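Local coordinates for endoglucanase (Ruminococcus champanellensis, PDB 6WQV), which probably hydrolyses internal beta-1,4 linkages of cellulose and related plant polysaccharides as a broad-specificity family 5 glycoside hydrolase, at residues 76-81 and 114-119; 95-100 and 144-149. All coordinates share one frame; numbering follows the deposited sequence.

Contact 1. Residues 76-81 and 114-119. With GLC (alpha-D-glucopyranose), chain E.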
loop_
_atom_site.group_PDB
_atom_site.type_symbol
_atom_site.label_atom_id
_atom_site.label_comp_id
_atom_site.label_asym_id
_atom_site.label_seq_id
_atom_site.Cartn_x
_atom_site.Cartn_y
_atom_site.Cartn_z
ATOM N N VAL A 76 1.547 0.848 -6.380
ATOM C CA VAL A 76 0.571 0.405 -7.372
ATOM C C VAL A 76 -0.303 -0.664 -6.722
ATOM O O VAL A 76 0.027 -1.864 -6.798
ATOM C CB VAL A 76 1.255 -0.107 -8.646
ATOM C CG1 VAL A 76 0.230 -0.571 -9.667
ATOM C CG2 VAL A 76 2.133 0.976 -9.248
ATOM N N PRO A 77 -1.398 -0.285 -6.070
ATOM C CA PRO A 77 -2.299 -1.299 -5.499
ATOM C C PRO A 77 -3.007 -2.044 -6.616
ATOM O O PRO A 77 -3.528 -1.434 -7.555
ATOM C CB PRO A 77 -3.279 -0.477 -4.660
ATOM C CG PRO A 77 -3.315 0.868 -5.325
ATOM C CD PRO A 77 -1.918 1.083 -5.878
ATOM N N VAL A 78 -3.027 -3.367 -6.525
ATOM C CA VAL A 78 -3.639 -4.198 -7.546
ATOM C C VAL A 78 -4.563 -5.201 -6.889
ATOM O O VAL A 78 -4.137 -5.972 -6.019
ATOM C CB VAL A 78 -2.599 -4.938 -8.401
ATOM C CG1 VAL A 78 -3.303 -5.811 -9.440
ATOM C CG2 VAL A 78 -1.633 -3.968 -9.053
ATOM N N SER A 79 -5.816 -5.222 -7.315
ATOM C CA SER A 79 -6.749 -6.268 -6.926
ATOM C C SER A 79 -6.760 -7.317 -8.024
ATOM O O SER A 79 -7.041 -7.010 -9.186
ATOM C CB SER A 79 -8.139 -5.702 -6.668
ATOM O OG SER A 79 -8.102 -4.847 -5.539
ATOM N N TRP A 80 -6.405 -8.546 -7.657
ATOM C CA TRP A 80 -6.286 -9.644 -8.605
ATOM C C TRP A 80 -7.517 -10.534 -8.651
ATOM O O TRP A 80 -7.670 -11.303 -9.605
ATOM C CB TRP A 80 -5.053 -10.482 -8.241
ATOM C CG TRP A 80 -3.777 -9.673 -8.182
ATOM C CD1 TRP A 80 -3.316 -8.938 -7.125
ATOM C CD2 TRP A 80 -2.806 -9.516 -9.233
ATOM N NE1 TRP A 80 -2.115 -8.344 -7.448
ATOM C CE2 TRP A 80 -1.786 -8.679 -8.733
ATOM C CE3 TRP A 80 -2.702 -10.001 -10.543
ATOM C CZ2 TRP A 80 -0.678 -8.311 -9.501
ATOM C CZ3 TRP A 80 -1.594 -9.639 -11.300
ATOM C CH2 TRP A 80 -0.595 -8.810 -10.774
ATOM N N ILE A 81 -8.417 -10.407 -7.673
ATOM C CA ILE A 81 -9.514 -11.359 -7.511
ATOM C C ILE A 81 -10.350 -11.500 -8.784
ATOM O O ILE A 81 -10.699 -12.612 -9.191
ATOM C CB ILE A 81 -10.369 -10.987 -6.286
ATOM C CG1 ILE A 81 -11.484 -12.005 -6.070
ATOM C CG2 ILE A 81 -10.960 -9.586 -6.432
ATOM C CD1 ILE A 81 -12.303 -11.754 -4.815
ATOM N N CYS A 114 8.937 1.466 -6.814
ATOM C CA CYS A 114 7.593 0.983 -7.077
ATOM C C CYS A 114 7.270 -0.131 -6.097
ATOM O O CYS A 114 8.087 -1.031 -5.883
ATOM C CB CYS A 114 7.490 0.463 -8.509
ATOM S SG CYS A 114 5.846 -0.070 -8.984
ATOM N N ILE A 115 6.083 -0.059 -5.502
ATOM C CA ILE A 115 5.563 -1.084 -4.603
ATOM C C ILE A 115 4.359 -1.708 -5.289
ATOM O O ILE A 115 3.409 -1.003 -5.646
ATOM C CB ILE A 115 5.163 -0.484 -3.251
ATOM C CG1 ILE A 115 6.387 0.083 -2.535
ATOM C CG2 ILE A 115 4.465 -1.531 -2.379
ATOM C CD1 ILE A 115 6.028 1.130 -1.517
ATOM N N LEU A 116 4.406 -3.021 -5.484
ATOM C CA LEU A 116 3.340 -3.792 -6.110
ATOM C C LEU A 116 2.776 -4.757 -5.077
ATOM O O LEU A 116 3.542 -5.490 -4.441
ATOM C CB LEU A 116 3.920 -4.581 -7.287
ATOM C CG LEU A 116 2.975 -5.542 -8.007
ATOM C CD1 LEU A 116 1.861 -4.733 -8.653
ATOM C CD2 LEU A 116 3.706 -6.370 -9.032
ATOM N N ASN A 117 1.449 -4.773 -4.917
ATOM C CA ASN A 117 0.805 -5.575 -3.871
ATOM C C ASN A 117 -0.311 -6.451 -4.439
ATOM O O ASN A 117 -0.525 -6.537 -5.651
ATOM C CB ASN A 117 0.304 -4.689 -2.718
ATOM C CG ASN A 117 -1.017 -3.990 -3.020
ATOM O OD1 ASN A 117 -1.635 -4.200 -4.059
ATOM N ND2 ASN A 117 -1.461 -3.150 -2.081
ATOM N N ILE A 118 -0.984 -7.164 -3.528
ATOM C CA ILE A 118 -2.360 -7.617 -3.707
ATOM C C ILE A 118 -3.218 -6.776 -2.764
ATOM O O ILE A 118 -2.793 -6.464 -1.643
ATOM C CB ILE A 118 -2.553 -9.132 -3.492
ATOM C CG1 ILE A 118 -2.485 -9.547 -2.021
ATOM C CG2 ILE A 118 -1.519 -9.936 -4.281
ATOM C CD1 ILE A 118 -2.656 -11.058 -1.812
ATOM N N HIS A 119 -4.404 -6.362 -3.229
ATOM C CA HIS A 119 -5.122 -5.290 -2.553
ATOM C C HIS A 119 -6.465 -5.784 -2.036
ATOM O O HIS A 119 -6.529 -6.352 -0.937
ATOM C CB HIS A 119 -5.171 -4.029 -3.429
ATOM C CG HIS A 119 -5.375 -2.765 -2.653
ATOM N ND1 HIS A 119 -4.337 -2.103 -2.026
ATOM C CD2 HIS A 119 -6.491 -2.044 -2.396
ATOM C CE1 HIS A 119 -4.809 -1.027 -1.426
ATOM N NE2 HIS A 119 -6.113 -0.968 -1.637
HETATM C C1 GLC E . -7.266 1.565 3.124
HETATM C C2 GLC E . -7.347 0.962 1.735
HETATM C C3 GLC E . -7.701 1.812 0.591
HETATM C C4 GLC E . -8.852 2.725 0.942
HETATM C C5 GLC E . -8.382 3.594 2.085
HETATM C C6 GLC E . -9.320 4.734 2.443
HETATM O O1 GLC E . -6.045 2.025 3.532
HETATM O O2 GLC E . -6.100 0.233 1.518
HETATM O O3 GLC E . -8.089 0.911 -0.512
HETATM O O4 GLC E . -9.213 3.489 -0.213
HETATM O O5 GLC E . -8.221 2.745 3.291
HETATM O O6 GLC E . -10.521 4.273 2.887
#
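V76 and L116 form a parallel beta bridge, clinched by the nearly straight bond from V76 N to I115 O at 2.7 Å. Past it N117 takes over with its side chain: OD1 accepts V78 N at 3.0 Å, the donor nitrogen standing somewhat out of the carbonyl plane. A weak bond from H119 N to V78 O follows, while the backbone N of N117 is buried without a partner. With chi1 at 79°, CG of N117 sits between its own backbone N and carbonyl carbon, and this swings the amide across to P77 and V78. The other end of the same amide, ND2, donates to ND1 of H119 within the imidazole plane, which, with P77 over the face, probably helps to fix how the ring is turned and leaves NE2 to face the sugar. CB of P77 lies 3.6 Å from the H119 ring centroid in a CH-pi contact. At the ring edge, H119 NE2 and O3 of the bound glucose share a hydrogen bond of 2.9 Å. The indole of W80 reaches back to the 114-119 backbone, where NE1 points at a lone pair of N117 O, 3.0 Å away and in the ring plane, with an N-H...O angle of 178°. Beside it CG2 of I118 packs against W80 CD1 at 3.5 Å, and CD1 of L116 meets CG2 of V78 at 3.6 Å. S79 OG bonds to D34 O and accepts from H120 N. Parallel strands running into ligand-binding loops at their C-terminal ends are typical of TIM barrels such as family 5 cellulases; H119 here lines the glycan pocket.

Contact 2. Residues 95-100 and 144-149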
loop_
_atom_site.group_PDB
_atom_site.type_symbol
_atom_site.label_atom_id
_atom_site.label_comp_id
_atom_site.label_asym_id
_atom_site.label_seq_id
_atom_site.Cartn_x
_atom_site.Cartn_y
_atom_site.Cartn_z
ATOM N N ALA A 95 -3.970 -10.992 -19.977
ATOM C CA ALA A 95 -4.156 -9.594 -20.356
ATOM C C ALA A 95 -4.040 -8.678 -19.146
ATOM O O ALA A 95 -3.531 -7.555 -19.250
ATOM C CB ALA A 95 -5.512 -9.403 -21.036
ATOM N N TRP A 96 -4.511 -9.136 -17.988
ATOM C CA TRP A 96 -4.391 -8.338 -16.776
ATOM C C TRP A 96 -2.943 -8.237 -16.334
ATOM O O TRP A 96 -2.460 -7.155 -16.001
ATOM C CB TRP A 96 -5.217 -8.968 -15.667
ATOM C CG TRP A 96 -5.197 -8.207 -14.385
ATOM C CD1 TRP A 96 -4.666 -8.613 -13.191
ATOM C CD2 TRP A 96 -5.756 -6.912 -14.154
ATOM N NE1 TRP A 96 -4.860 -7.645 -12.238
ATOM C CE2 TRP A 96 -5.527 -6.590 -12.807
ATOM C CE3 TRP A 96 -6.427 -5.996 -14.962
ATOM C CZ2 TRP A 96 -5.947 -5.394 -12.245
ATOM C CZ3 TRP A 96 -6.843 -4.810 -14.408
ATOM C CH2 TRP A 96 -6.606 -4.517 -13.060
ATOM N N MET A 97 -2.239 -9.374 -16.302
ATOM C CA MET A 97 -0.836 -9.339 -15.914
ATOM C C MET A 97 -0.050 -8.404 -16.822
ATOM O O MET A 97 0.816 -7.663 -16.347
ATOM C CB MET A 97 -0.250 -10.752 -15.925
ATOM C CG MET A 97 1.164 -10.835 -15.371
ATOM S SD MET A 97 1.274 -10.552 -13.587
ATOM C CE MET A 97 0.922 -12.174 -12.915
ATOM N N ASN A 98 -0.365 -8.403 -18.127
ATOM C CA ASN A 98 0.328 -7.527 -19.067
ATOM C C ASN A 98 0.068 -6.063 -18.740
ATOM O O ASN A 98 0.985 -5.235 -18.791
ATOM C CB ASN A 98 -0.112 -7.812 -20.506
ATOM C CG ASN A 98 0.407 -9.133 -21.042
ATOM O OD1 ASN A 98 1.299 -9.749 -20.461
ATOM N ND2 ASN A 98 -0.146 -9.572 -22.163
ATOM N N ARG A 99 -1.177 -5.718 -18.416
ATOM C CA ARG A 99 -1.475 -4.330 -18.077
ATOM C C ARG A 99 -0.787 -3.916 -16.785
ATOM O O ARG A 99 -0.245 -2.806 -16.691
ATOM C CB ARG A 99 -2.988 -4.116 -17.986
ATOM C CG ARG A 99 -3.377 -2.701 -17.593
ATOM C CD ARG A 99 -2.822 -1.654 -18.545
ATOM N NE ARG A 99 -3.173 -0.319 -18.073
ATOM C CZ ARG A 99 -2.583 0.806 -18.470
ATOM N NH1 ARG A 99 -1.596 0.784 -19.350
ATOM N NH2 ARG A 99 -2.980 1.962 -17.958
ATOM N N VAL A 100 -0.805 -4.783 -15.764
ATOM C CA VAL A 100 -0.105 -4.462 -14.527
ATOM C C VAL A 100 1.361 -4.166 -14.822
ATOM O O VAL A 100 1.934 -3.202 -14.300
ATOM C CB VAL A 100 -0.262 -5.601 -13.497
ATOM C CG1 VAL A 100 0.595 -5.320 -12.266
ATOM C CG2 VAL A 100 -1.709 -5.776 -13.079
ATOM N N THR A 144 3.495 -16.841 -6.599
ATOM C CA THR A 144 4.454 -17.440 -7.525
ATOM C C THR A 144 4.331 -16.802 -8.902
ATOM O O THR A 144 5.342 -16.452 -9.528
ATOM C CB THR A 144 4.283 -18.960 -7.593
ATOM O OG1 THR A 144 4.602 -19.524 -6.317
ATOM C CG2 THR A 144 5.212 -19.574 -8.640
ATOM N N GLN A 145 3.097 -16.584 -9.369
ATOM C CA GLN A 145 2.884 -15.987 -10.688
ATOM C C GLN A 145 3.366 -14.540 -10.739
ATOM O O GLN A 145 3.996 -14.121 -11.716
ATOM C CB GLN A 145 1.403 -16.060 -11.066
ATOM C CG GLN A 145 0.894 -17.441 -11.371
ATOM C CD GLN A 145 -0.603 -17.465 -11.563
ATOM O OE1 GLN A 145 -1.114 -17.059 -12.611
ATOM N NE2 GLN A 145 -1.324 -17.934 -10.549
ATOM N N ILE A 146 3.040 -13.746 -9.716
ATOM C CA ILE A 146 3.462 -12.347 -9.714
ATOM C C ILE A 146 4.976 -12.260 -9.612
ATOM O O ILE A 146 5.627 -11.521 -10.362
ATOM C CB ILE A 146 2.778 -11.562 -8.577
ATOM C CG1 ILE A 146 1.257 -11.602 -8.748
ATOM C CG2 ILE A 146 3.318 -10.128 -8.527
ATOM C CD1 ILE A 146 0.473 -11.183 -7.500
ATOM N N ALA A 147 5.563 -13.041 -8.710
ATOM C CA ALA A 147 6.997 -12.948 -8.479
ATOM C C ALA A 147 7.783 -13.387 -9.705
ATOM O O ALA A 147 8.832 -12.812 -10.011
ATOM C CB ALA A 147 7.393 -13.783 -7.264
ATOM N N THR A 148 7.308 -14.406 -10.423
ATOM C CA THR A 148 8.050 -14.828 -11.605
ATOM C C THR A 148 7.930 -13.800 -12.722
ATOM O O THR A 148 8.909 -13.534 -13.429
ATOM C CB THR A 148 7.645 -16.228 -12.070
ATOM O OG1 THR A 148 6.253 -16.285 -12.375
ATOM C CG2 THR A 148 7.943 -17.247 -10.998
ATOM N N ARG A 149 6.753 -13.191 -12.900
ATOM C CA ARG A 149 6.633 -12.191 -13.957
ATOM C C ARG A 149 7.579 -11.020 -13.710
ATOM O O ARG A 149 8.163 -10.471 -14.656
ATOM C CB ARG A 149 5.191 -11.690 -14.077
ATOM C CG ARG A 149 5.026 -10.503 -15.033
ATOM C CD ARG A 149 5.334 -10.869 -16.487
ATOM N NE ARG A 149 4.237 -11.602 -17.110
ATOM C CZ ARG A 149 3.358 -11.093 -17.975
ATOM N NH1 ARG A 149 3.412 -9.821 -18.354
ATOM N NH2 ARG A 149 2.408 -11.878 -18.457
#
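N98 OD1 is gripped by both terminal nitrogens of R149, NH1 at 3.0 Å and NH2 at 3.1 Å. The oxygen lies at the edge of the guanidinium, close to its plane, whereas the amide itself is turned 46° from that plane. Bends at chi2 and chi3 fold the arginine so that its flat end lies across M97, whose CG sits over the centre of one guanidinium face, 3.4 Å from R149 CZ. M97 and R149 run alongside in opposed senses, and the methionine tip continues to the other helix, where CE of M97 stands 3.8 Å from Q145 O and 4.2 Å from I146 CG1. E94 forms a salt bridge with NH2 of R149 and Q101 OE1 accepts from NH1, so the cation is tied to residues of helix 94-108 at several points. A leucine in place of R149 would probably leave N98 OD1 and Q101 OE1 without their donors and the E94 carboxylate without its charged mate, and take away the flat group lying over M97 CG. The segment axes approach to 11.7 Å with a crossing angle of -47°, too far apart for backbones to touch, and long side chains bridge the interval. Such packing joins successive helices in the outer layer of a beta/alpha barrel.

How the contacts relate
From the N terminus the chain runs out of strand 73-76 through 76-81, enters helix 94-108 with 95-100, returns along strand 113-117 into 114-119, and reaches helix 129-149 with 144-149. Contact 1 closes the first loop, from strand to next strand around helix 94-108; contact 2 closes the second, from helix to next helix around strand 113-117. The segments alternate, so the two loops cross and tie strands 73-76 and 113-117 to helices 94-108 and 129-149. Between the contacts, whose centres are 11 Å apart, W80, in the loop after strand 73-76, links the two: its ring meets W96 nearly at right angles and packs on I146, so it touches both helices.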